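Local atomic coordinates of probable chitinase A (Chromobacterium violaceum, PDB entry 4TX8), a protein that probably hydrolyses chitin as a family 18 glycoside hydrolase (endochitinase) and carries a module of a kind that binds carbohydrate. Residues F163-I167 against Q209-D213; F140-A144 against N185-T189; G145-V149 against N198-L203. One frame throughout, in Å; residues are numbered along the deposited sequence.

All three contacts lie in the TIM barrel of the family 18 hydrolase and link consecutive beta-alpha units. Their segments come along the chain as 140-144, 145-149, 163-167, 185-189, 198-203 and 209-213, so the first segments of all three precede the second ones. Contacts 2 and 3 touch, with centres 9 Å apart: strand 135-143 runs from one into the turn of the other, and Ala141 CB meets Val149 CG1. Contact 1 has its centre 20 Å from that of contact 2 and 19 Å from that of contact 3, yet shares helix 193-210 with the latter. That helix is thus held at its C-terminal end by helix 160-171 and further back by segment 145-149.

Contact 1: F163-I167 against Q209-D213; sequences FIQDI and QYGFD
Phe163 begins the junction where helix 160-171 meets the C-terminal end of helix 193-210, two successive outer helices of the TIM barrel. Its CG is anti to the backbone N (chi1 179°), which sends the ring across the gap, and two aromatic residues meet its edge, near its plane: Tyr210 CD2 lies 3.8 Å from Phe163 CD2, and Phe212 CZ lies 3.9 Å from Phe163 CE2. Flat rings suit this place because one ring can serve two partners along its rim. The Tyr210 ring is also engaged edge-to-face by Phe151.

One residue on, Ile164 CG1 meets the same atom, Tyr210 CD2, at 3.7 Å from the other side of the ring plane, while its terminal methyl reaches the backbone around Gln209. The branched side chain fills the space between the helices without bringing a polar group into it. The backbone carbonyl of Ile164 faces a water that also neighbours the carbonyl of Tyr210.

One turn on from Phe163, Ile167 points directly at the other segment. There helix 193-210 gives way to Gly211, whose positive phi (86°) suits a residue without a CB and turns the chain toward strand 214-218; the DxxDxDxE signature of family 18 starts at Asp213 and ends at Glu220. Phe212, just beyond the turn, drops its ring into the core against Val177 and Leu179 of strand 176-182. Ile167 straddles this bend: its CG2 lies 3.8 Å from Gly211 O, whereas its CD1 sits 3.6 Å from Tyr210 O and 3.8 Å from Phe212 CE1.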
ATOM      1  N   PHE A 163     -13.604  16.714  -2.674  1.00 35.17           N
ATOM      2  CA  PHE A 163     -12.480  15.839  -2.359  1.00 31.64           C
ATOM      3  C   PHE A 163     -11.703  16.350  -1.150  1.00 34.76           C
ATOM      4  O   PHE A 163     -11.328  15.578  -0.266  1.00 32.68           O
ATOM      5  CB  PHE A 163     -11.564  15.727  -3.578  1.00 31.03           C
ATOM      6  CG  PHE A 163     -10.350  14.865  -3.367  1.00 29.29           C
ATOM      7  CD1 PHE A 163     -10.472  13.495  -3.213  1.00 28.27           C
ATOM      8  CD2 PHE A 163      -9.082  15.425  -3.367  1.00 29.14           C
ATOM      9  CE1 PHE A 163      -9.356  12.701  -3.038  1.00 25.29           C
ATOM     10  CE2 PHE A 163      -7.960  14.640  -3.193  1.00 27.06           C
ATOM     11  CZ  PHE A 163      -8.097  13.271  -3.028  1.00 26.54           C
ATOM     12  N   ILE A 164     -11.475  17.660  -1.113  1.00 34.89           N
ATOM     13  CA  ILE A 164     -10.753  18.289  -0.014  1.00 33.87           C
ATOM     14  C   ILE A 164     -11.550  18.172   1.287  1.00 35.79           C
ATOM     15  O   ILE A 164     -10.980  17.959   2.359  1.00 35.72           O
ATOM     16  CB  ILE A 164     -10.444  19.769  -0.332  1.00 36.99           C
ATOM     17  CG1 ILE A 164      -9.328  19.852  -1.378  1.00 35.86           C
ATOM     18  CG2 ILE A 164     -10.047  20.534   0.924  1.00 34.35           C
ATOM     19  CD1 ILE A 164      -9.070  21.251  -1.897  1.00 36.49           C
ATOM     20  N   GLN A 165     -12.870  18.291   1.185  1.00 38.23           N
ATOM     21  CA  GLN A 165     -13.741  18.095   2.338  1.00 40.11           C
ATOM     22  C   GLN A 165     -13.732  16.638   2.792  1.00 37.58           C
ATOM     23  O   GLN A 165     -13.788  16.351   3.988  1.00 36.43           O
ATOM     24  CB  GLN A 165     -15.168  18.538   2.018  1.00 48.20           C
ATOM     25  CG  GLN A 165     -15.330  20.041   1.881  1.00 63.63           C
ATOM     26  CD  GLN A 165     -16.747  20.446   1.524  1.00 77.36           C
ATOM     27  OE1 GLN A 165     -17.535  19.633   1.039  1.00 82.50           O
ATOM     28  NE2 GLN A 165     -17.081  21.709   1.767  1.00 82.60           N
ATOM     29  N   ASP A 166     -13.659  15.722   1.830  1.00 34.38           N
ATOM     30  CA  ASP A 166     -13.633  14.295   2.134  1.00 33.77           C
ATOM     31  C   ASP A 166     -12.359  13.919   2.886  1.00 31.84           C
ATOM     32  O   ASP A 166     -12.387  13.082   3.788  1.00 32.59           O
ATOM     33  CB  ASP A 166     -13.755  13.467   0.854  1.00 32.07           C
ATOM     34  CG  ASP A 166     -15.132  13.567   0.225  1.00 38.67           C
ATOM     35  OD1 ASP A 166     -16.058  14.082   0.887  1.00 41.06           O
ATOM     36  OD2 ASP A 166     -15.293  13.118  -0.932  1.00 38.95           O
ATOM     37  N   ILE A 167     -11.248  14.541   2.504  1.00 31.10           N
ATOM     38  CA  ILE A 167      -9.979  14.346   3.196  1.00 30.88           C
ATOM     39  C   ILE A 167     -10.099  14.760   4.662  1.00 34.88           C
ATOM     40  O   ILE A 167      -9.737  13.997   5.559  1.00 33.22           O
ATOM     41  CB  ILE A 167      -8.843  15.147   2.526  1.00 35.38           C
ATOM     42  CG1 ILE A 167      -8.535  14.569   1.142  1.00 35.46           C
ATOM     43  CG2 ILE A 167      -7.598  15.150   3.401  1.00 34.43           C
ATOM     44  CD1 ILE A 167      -7.379  15.242   0.434  1.00 33.84           C
ATOM     45  N   GLN A 209      -2.230  22.529  -0.518  1.00 38.55           N
ATOM     46  CA  GLN A 209      -3.504  22.821  -1.166  1.00 38.29           C
ATOM     47  C   GLN A 209      -4.591  21.821  -0.780  1.00 38.78           C
ATOM     48  O   GLN A 209      -5.706  22.206  -0.433  1.00 39.10           O
ATOM     49  CB  GLN A 209      -3.349  22.837  -2.688  1.00 41.11           C
ATOM     50  CG  GLN A 209      -4.643  23.155  -3.432  1.00 51.08           C
ATOM     51  CD  GLN A 209      -4.527  22.958  -4.933  1.00 57.72           C
ATOM     52  OE1 GLN A 209      -3.449  22.667  -5.454  1.00 59.87           O
ATOM     53  NE2 GLN A 209      -5.643  23.111  -5.638  1.00 58.81           N
ATOM     54  N   TYR A 210      -4.268  20.534  -0.843  1.00 34.42           N
ATOM     55  CA  TYR A 210      -5.274  19.502  -0.619  1.00 33.94           C
ATOM     56  C   TYR A 210      -5.355  19.051   0.837  1.00 37.71           C
ATOM     57  O   TYR A 210      -6.392  18.562   1.281  1.00 34.91           O
ATOM     58  CB  TYR A 210      -5.006  18.305  -1.533  1.00 34.59           C
ATOM     59  CG  TYR A 210      -5.349  18.588  -2.978  1.00 35.58           C
ATOM     60  CD1 TYR A 210      -4.411  19.139  -3.842  1.00 34.87           C
ATOM     61  CD2 TYR A 210      -6.620  18.324  -3.471  1.00 34.71           C
ATOM     62  CE1 TYR A 210      -4.726  19.409  -5.161  1.00 35.75           C
ATOM     63  CE2 TYR A 210      -6.945  18.590  -4.788  1.00 37.20           C
ATOM     64  CZ  TYR A 210      -5.995  19.132  -5.628  1.00 37.93           C
ATOM     65  OH  TYR A 210      -6.318  19.397  -6.938  1.00 39.09           O
ATOM     66  N   GLY A 211      -4.269  19.225   1.582  1.00 31.76           N
ATOM     67  CA  GLY A 211      -4.264  18.853   2.985  1.00 30.01           C
ATOM     68  C   GLY A 211      -3.908  17.395   3.212  1.00 31.56           C
ATOM     69  O   GLY A 211      -4.309  16.800   4.214  1.00 30.13           O
ATOM     70  N   PHE A 212      -3.165  16.815   2.273  1.00 27.80           N
ATOM     71  CA  PHE A 212      -2.583  15.490   2.460  1.00 28.14           C
ATOM     72  C   PHE A 212      -1.668  15.486   3.681  1.00 30.79           C
ATOM     73  O   PHE A 212      -1.004  16.481   3.960  1.00 31.38           O
ATOM     74  CB  PHE A 212      -1.788  15.063   1.226  1.00 28.53           C
ATOM     75  CG  PHE A 212      -2.630  14.824   0.008  1.00 29.10           C
ATOM     76  CD1 PHE A 212      -3.542  13.782  -0.025  1.00 28.69           C
ATOM     77  CD2 PHE A 212      -2.482  15.618  -1.117  1.00 27.71           C
ATOM     78  CE1 PHE A 212      -4.308  13.552  -1.152  1.00 30.46           C
ATOM     79  CE2 PHE A 212      -3.244  15.391  -2.249  1.00 29.17           C
ATOM     80  CZ  PHE A 212      -4.159  14.356  -2.265  1.00 30.49           C
ATOM     81  N   ASP A 213      -1.618  14.369   4.399  1.00 28.15           N
ATOM     82  CA  ASP A 213      -0.786  14.279   5.600  1.00 28.47           C
ATOM     83  C   ASP A 213       0.688  14.086   5.263  1.00 27.96           C
ATOM     84  O   ASP A 213       1.558  14.322   6.098  1.00 27.16           O
ATOM     85  CB  ASP A 213      -1.257  13.132   6.499  1.00 29.77           C
ATOM     86  CG  ASP A 213      -2.609  13.398   7.118  1.00 33.34           C
ATOM     87  OD1 ASP A 213      -2.677  14.228   8.049  1.00 34.58           O
ATOM     88  OD2 ASP A 213      -3.600  12.774   6.680  1.00 31.50           O
TER
HETATM   89  O   HOH W   1      -8.013  18.803   3.203  1.00 53.76           O

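Contact 2: F140-A144 against N185-T189; sequences FADDA and NGSVT
The carboxylate of Asp142 and the side-chain amide of Asn185 meet with their planes 67° apart. Asn185 uses its amide N-H in the plane of its own group, but comes to the carboxylate from above, 48° out of that plane. The hydrogen bond from Asn185 ND2 to Asp142 OD1 is 2.8 Å long and nearly straight. An amide suits this position well, since it gives a proton to a probably charged acid without bringing a charge of its own.

Beside this pair the main chains join directly: Asp143 N donates to Asn185 O over 2.9 Å, in the plane of that carbonyl. Two waters bridge Ala141 to the same asparagine. One donates to Ala141 O and accepts from Asn185 N; the other lies between Ala141 O and Asn185 O.

Asp143 is turned so that CG stands anti to its backbone N (chi1 168°), which places the carboxylate over the loop. Asp143 OD2 comes within 2.9 Å of Ser187 O, a meeting of two acceptors and no hydrogen bond as modelled. Such closeness would probably make the acid easier to protonate; its OD1 has a weak hydrogen bond from Gly145 N.

The loop 185-189 follows the strand bearing the SxGG motif of family 18, at the C-terminal end of the barrel strands, where the substrate cleft of this family opens. Strand 135-143 lies between parallel strands 108-114 and 176-182 and also pairs with the short antiparallel strand 149-150, Ser223 OG bonds Val188 N, and the Val188 side chain rests on Phe199 of helix 193-210.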
ATOM      1  N   PHE A 140      -2.505   8.009  -8.189  1.00 25.66           N
ATOM      2  CA  PHE A 140      -1.178   8.486  -7.809  1.00 23.04           C
ATOM      3  C   PHE A 140      -1.012   9.960  -8.152  1.00 28.09           C
ATOM      4  O   PHE A 140      -1.873  10.559  -8.795  1.00 28.60           O
ATOM      5  CB  PHE A 140      -0.081   7.708  -8.539  1.00 21.80           C
ATOM      6  CG  PHE A 140      -0.046   6.243  -8.231  1.00 22.66           C
ATOM      7  CD1 PHE A 140       0.726   5.761  -7.184  1.00 20.89           C
ATOM      8  CD2 PHE A 140      -0.756   5.342  -9.008  1.00 21.95           C
ATOM      9  CE1 PHE A 140       0.774   4.402  -6.904  1.00 21.07           C
ATOM     10  CE2 PHE A 140      -0.713   3.981  -8.734  1.00 24.61           C
ATOM     11  CZ  PHE A 140       0.052   3.513  -7.681  1.00 22.65           C
ATOM     12  N   ALA A 141       0.119  10.528  -7.750  1.00 27.86           N
ATOM     13  CA  ALA A 141       0.560  11.808  -8.289  1.00 26.82           C
ATOM     14  C   ALA A 141       1.220  11.565  -9.643  1.00 29.88           C
ATOM     15  O   ALA A 141       1.606  10.436  -9.954  1.00 29.02           O
ATOM     16  CB  ALA A 141       1.523  12.501  -7.333  1.00 25.80           C
ATOM     17  N   ASP A 142       1.347  12.616 -10.448  1.00 30.20           N
ATOM     18  CA  ASP A 142       1.983  12.493 -11.757  1.00 31.22           C
ATOM     19  C   ASP A 142       3.330  13.193 -11.814  1.00 34.29           C
ATOM     20  O   ASP A 142       3.464  14.342 -11.388  1.00 30.84           O
ATOM     21  CB  ASP A 142       1.090  13.063 -12.864  1.00 32.09           C
ATOM     22  CG  ASP A 142      -0.228  12.333 -12.992  1.00 38.38           C
ATOM     23  OD1 ASP A 142      -0.218  11.149 -13.387  1.00 39.21           O
ATOM     24  OD2 ASP A 142      -1.276  12.952 -12.712  1.00 39.70           O
ATOM     25  N   ASP A 143       4.325  12.494 -12.350  1.00 34.47           N
ATOM     26  CA  ASP A 143       5.567  13.133 -12.751  1.00 36.55           C
ATOM     27  C   ASP A 143       5.268  14.170 -13.826  1.00 38.14           C
ATOM     28  O   ASP A 143       4.489  13.910 -14.742  1.00 40.59           O
ATOM     29  CB  ASP A 143       6.564  12.100 -13.276  1.00 40.39           C
ATOM     30  CG  ASP A 143       7.750  12.737 -13.967  1.00 49.81           C
ATOM     31  OD1 ASP A 143       8.347  13.671 -13.391  1.00 54.46           O
ATOM     32  OD2 ASP A 143       8.081  12.311 -15.092  1.00 56.58           O
ATOM     33  N   ALA A 144       5.883  15.344 -13.713  1.00 40.21           N
ATOM     34  CA  ALA A 144       5.645  16.423 -14.668  1.00 46.03           C
ATOM     35  C   ALA A 144       6.949  16.964 -15.256  1.00 50.93           C
ATOM     36  O   ALA A 144       6.932  17.667 -16.262  1.00 52.22           O
ATOM     37  CB  ALA A 144       4.854  17.547 -14.009  1.00 44.10           C
ATOM     38  N   ASN A 185       2.608   7.412 -14.361  1.00 23.11           N
ATOM     39  CA  ASN A 185       3.556   8.518 -14.385  1.00 31.01           C
ATOM     40  C   ASN A 185       4.393   8.545 -13.110  1.00 30.24           C
ATOM     41  O   ASN A 185       4.514   9.581 -12.458  1.00 28.25           O
ATOM     42  CB  ASN A 185       2.824   9.848 -14.570  1.00 30.40           C
ATOM     43  CG  ASN A 185       2.120   9.942 -15.913  1.00 33.48           C
ATOM     44  OD1 ASN A 185       2.647   9.502 -16.934  1.00 35.17           O
ATOM     45  ND2 ASN A 185       0.922  10.512 -15.915  1.00 34.29           N
ATOM     46  N   GLY A 186       4.966   7.397 -12.761  1.00 29.41           N
ATOM     47  CA  GLY A 186       5.759   7.278 -11.550  1.00 32.06           C
ATOM     48  C   GLY A 186       7.254   7.278 -11.803  1.00 34.02           C
ATOM     49  O   GLY A 186       8.023   6.725 -11.017  1.00 30.34           O
ATOM     50  N   SER A 187       7.669   7.897 -12.904  1.00 36.61           N
ATOM     51  CA  SER A 187       9.086   8.000 -13.237  1.00 42.85           C
ATOM     52  C   SER A 187       9.626   9.372 -12.862  1.00 45.30           C
ATOM     53  O   SER A 187       9.565  10.309 -13.655  1.00 50.25           O
ATOM     54  CB  SER A 187       9.318   7.734 -14.727  1.00 48.06           C
ATOM     55  OG  SER A 187       8.872   6.437 -15.098  1.00 50.78           O
ATOM     56  N   VAL A 188      10.150   9.485 -11.646  1.00 43.40           N
ATOM     57  CA  VAL A 188      10.683  10.749 -11.153  1.00 47.33           C
ATOM     58  C   VAL A 188      12.159  10.916 -11.501  1.00 49.75           C
ATOM     59  O   VAL A 188      12.950   9.987 -11.343  1.00 52.95           O
ATOM     60  CB  VAL A 188      10.509  10.864  -9.627  1.00 46.85           C
ATOM     61  CG1 VAL A 188      10.953  12.232  -9.139  1.00 48.70           C
ATOM     62  CG2 VAL A 188       9.063  10.602  -9.244  1.00 45.54           C
ATOM     63  N   THR A 189      12.529  12.100 -11.981  1.00 51.77           N
ATOM     64  CA  THR A 189      13.931  12.411 -12.239  1.00 54.49           C
ATOM     65  C   THR A 189      14.493  13.336 -11.164  1.00 53.30           C
ATOM     66  O   THR A 189      14.030  14.463 -10.993  1.00 50.91           O
ATOM     67  CB  THR A 189      14.134  13.074 -13.617  1.00 57.77           C
ATOM     68  OG1 THR A 189      13.287  14.225 -13.726  1.00 59.21           O
ATOM     69  CG2 THR A 189      13.810  12.097 -14.738  1.00 58.81           C
TER
HETATM   70  O   HOH W   2       1.270   8.157 -11.893  1.00 19.16           O
HETATM   71  O   HOH W   3       4.120   9.848  -9.406  1.00 30.69           O

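Contact 3: G145-V149 against N198-L203; sequences GNGNV and NFVNSL
Ser202 OG joins the two segments by acting in both directions: it accepts from Val149 N over 2.9 Å and donates to Asn198 O over 2.8 Å. The hydroxyl sits between its own backbone N and carbonyl carbon (chi1 65°), close enough to the helix backbone to share Asn198 O with Ser202 N; the two donors reach that oxygen from opposite faces of its plane. The small serine thus holds a strand N-H close to a helix. Farther out, Asn198 ND2 gives an almost straight bond to Asn146 O at 3.1 Å, approaching from above the carbonyl plane.

Residues 144-148 form the turn of a small hairpin at a beta-alpha connection of the TIM barrel, Val149 opens the antiparallel strand 149-150, and the hairpin leans on helix 193-210. At Gly147, phi is 100°, and its CA lies 4.7 Å from Phe199 CA, a place suited to a residue without a CB. Its carbonyl receives a CA-H...O contact, with Gly147 O 3.1 Å from Phe199 CA.

Inward the contact turns apolar. Val149 CG2 lies beside the Phe199 ring, and Val149 CG1 meets Leu203 CD2 at 3.9 Å. Leu203 CD1 covers one face of that ring near its rim.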
ATOM      1  N   GLY A 145       8.070  16.638 -14.618  1.00 57.21           N
ATOM      2  CA  GLY A 145       9.390  17.002 -15.114  1.00 61.37           C
ATOM      3  C   GLY A 145       9.701  18.489 -15.163  1.00 67.46           C
ATOM      4  O   GLY A 145       8.809  19.319 -15.334  1.00 73.44           O
ATOM      5  N   ASN A 146      10.973  18.835 -14.982  1.00 67.23           N
ATOM      6  CA  ASN A 146      11.981  17.879 -14.550  1.00 61.99           C
ATOM      7  C   ASN A 146      12.143  17.992 -13.041  1.00 52.48           C
ATOM      8  O   ASN A 146      12.706  18.960 -12.532  1.00 51.24           O
ATOM      9  CB  ASN A 146      13.315  18.107 -15.272  1.00 65.92           C
ATOM     10  CG  ASN A 146      13.819  19.535 -15.148  1.00 67.99           C
ATOM     11  OD1 ASN A 146      13.037  20.484 -15.123  1.00 70.57           O
ATOM     12  ND2 ASN A 146      15.136  19.690 -15.066  1.00 65.93           N
ATOM     13  N   GLY A 147      11.621  17.003 -12.326  1.00 44.84           N
ATOM     14  CA  GLY A 147      11.561  17.063 -10.881  1.00 40.89           C
ATOM     15  C   GLY A 147      10.171  17.470 -10.436  1.00 36.42           C
ATOM     16  O   GLY A 147       9.726  17.097  -9.355  1.00 35.99           O
ATOM     17  N   ASN A 148       9.480  18.228 -11.284  1.00 33.13           N
ATOM     18  CA  ASN A 148       8.117  18.667 -11.003  1.00 39.57           C
ATOM     19  C   ASN A 148       7.129  17.519 -10.829  1.00 37.13           C
ATOM     20  O   ASN A 148       7.165  16.534 -11.564  1.00 34.92           O
ATOM     21  CB  ASN A 148       7.614  19.589 -12.117  1.00 46.47           C
ATOM     22  CG  ASN A 148       8.121  21.012 -11.973  1.00 53.96           C
ATOM     23  OD1 ASN A 148       9.223  21.337 -12.412  1.00 59.83           O
ATOM     24  ND2 ASN A 148       7.312  21.870 -11.360  1.00 54.12           N
ATOM     25  N   VAL A 149       6.243  17.669  -9.850  1.00 33.10           N
ATOM     26  CA  VAL A 149       5.160  16.728  -9.611  1.00 31.63           C
ATOM     27  C   VAL A 149       3.827  17.469  -9.676  1.00 32.20           C
ATOM     28  O   VAL A 149       3.724  18.605  -9.219  1.00 33.84           O
ATOM     29  CB  VAL A 149       5.304  16.037  -8.233  1.00 30.50           C
ATOM     30  CG1 VAL A 149       4.098  15.153  -7.934  1.00 27.93           C
ATOM     31  CG2 VAL A 149       6.590  15.229  -8.169  1.00 27.43           C
ATOM     32  N   ASN A 198      12.469  21.521  -7.722  1.00 38.72           N
ATOM     33  CA  ASN A 198      11.159  21.417  -8.364  1.00 38.34           C
ATOM     34  C   ASN A 198      10.295  20.365  -7.676  1.00 37.68           C
ATOM     35  O   ASN A 198       9.094  20.557  -7.484  1.00 34.56           O
ATOM     36  CB  ASN A 198      11.304  21.083  -9.850  1.00 42.79           C
ATOM     37  CG  ASN A 198      11.841  22.245 -10.663  1.00 48.24           C
ATOM     38  OD1 ASN A 198      11.776  23.399 -10.239  1.00 51.24           O
ATOM     39  ND2 ASN A 198      12.365  21.947 -11.845  1.00 49.25           N
ATOM     40  N   PHE A 199      10.927  19.255  -7.308  1.00 38.55           N
ATOM     41  CA  PHE A 199      10.284  18.184  -6.552  1.00 37.04           C
ATOM     42  C   PHE A 199       9.723  18.720  -5.245  1.00 36.17           C
ATOM     43  O   PHE A 199       8.536  18.578  -4.958  1.00 35.27           O
ATOM     44  CB  PHE A 199      11.291  17.057  -6.289  1.00 38.21           C
ATOM     45  CG  PHE A 199      10.732  15.882  -5.525  1.00 35.22           C
ATOM     46  CD1 PHE A 199      10.754  15.862  -4.137  1.00 35.41           C
ATOM     47  CD2 PHE A 199      10.228  14.780  -6.197  1.00 36.88           C
ATOM     48  CE1 PHE A 199      10.261  14.779  -3.434  1.00 35.18           C
ATOM     49  CE2 PHE A 199       9.733  13.692  -5.501  1.00 33.54           C
ATOM     50  CZ  PHE A 199       9.752  13.690  -4.116  1.00 32.74           C
ATOM     51  N   VAL A 200      10.594  19.349  -4.465  1.00 35.57           N
ATOM     52  CA  VAL A 200      10.228  19.875  -3.157  1.00 38.23           C
ATOM     53  C   VAL A 200       9.115  20.917  -3.253  1.00 38.50           C
ATOM     54  O   VAL A 200       8.090  20.802  -2.581  1.00 38.04           O
ATOM     55  CB  VAL A 200      11.452  20.493  -2.455  1.00 41.39           C
ATOM     56  CG1 VAL A 200      11.024  21.304  -1.250  1.00 34.92           C
ATOM     57  CG2 VAL A 200      12.435  19.400  -2.053  1.00 39.72           C
ATOM     58  N   ASN A 201       9.316  21.921  -4.101  1.00 39.84           N
ATOM     59  CA  ASN A 201       8.363  23.020  -4.219  1.00 39.68           C
ATOM     60  C   ASN A 201       6.991  22.580  -4.730  1.00 35.32           C
ATOM     61  O   ASN A 201       5.970  22.965  -4.165  1.00 35.82           O
ATOM     62  CB  ASN A 201       8.925  24.115  -5.128  1.00 34.32           C
ATOM     63  CG  ASN A 201      10.130  24.814  -4.524  1.00 44.90           C
ATOM     64  OD1 ASN A 201      10.334  24.790  -3.309  1.00 43.51           O
ATOM     65  ND2 ASN A 201      10.933  25.448  -5.371  1.00 42.41           N
ATOM     66  N   SER A 202       6.959  21.776  -5.790  1.00 31.08           N
ATOM     67  CA  SER A 202       5.679  21.389  -6.378  1.00 30.50           C
ATOM     68  C   SER A 202       4.875  20.495  -5.430  1.00 32.34           C
ATOM     69  O   SER A 202       3.660  20.656  -5.308  1.00 31.22           O
ATOM     70  CB  SER A 202       5.879  20.695  -7.732  1.00 32.00           C
ATOM     71  OG  SER A 202       6.561  19.461  -7.599  1.00 32.19           O
ATOM     72  N   LEU A 203       5.547  19.568  -4.747  1.00 31.34           N
ATOM     73  CA  LEU A 203       4.867  18.695  -3.790  1.00 31.29           C
ATOM     74  C   LEU A 203       4.370  19.476  -2.577  1.00 34.18           C
ATOM     75  O   LEU A 203       3.306  19.181  -2.031  1.00 30.31           O
ATOM     76  CB  LEU A 203       5.783  17.562  -3.334  1.00 30.80           C
ATOM     77  CG  LEU A 203       5.687  16.265  -4.136  1.00 32.25           C
ATOM     78  CD1 LEU A 203       6.713  15.270  -3.639  1.00 34.58           C
ATOM     79  CD2 LEU A 203       4.281  15.679  -4.045  1.00 26.05           C
TER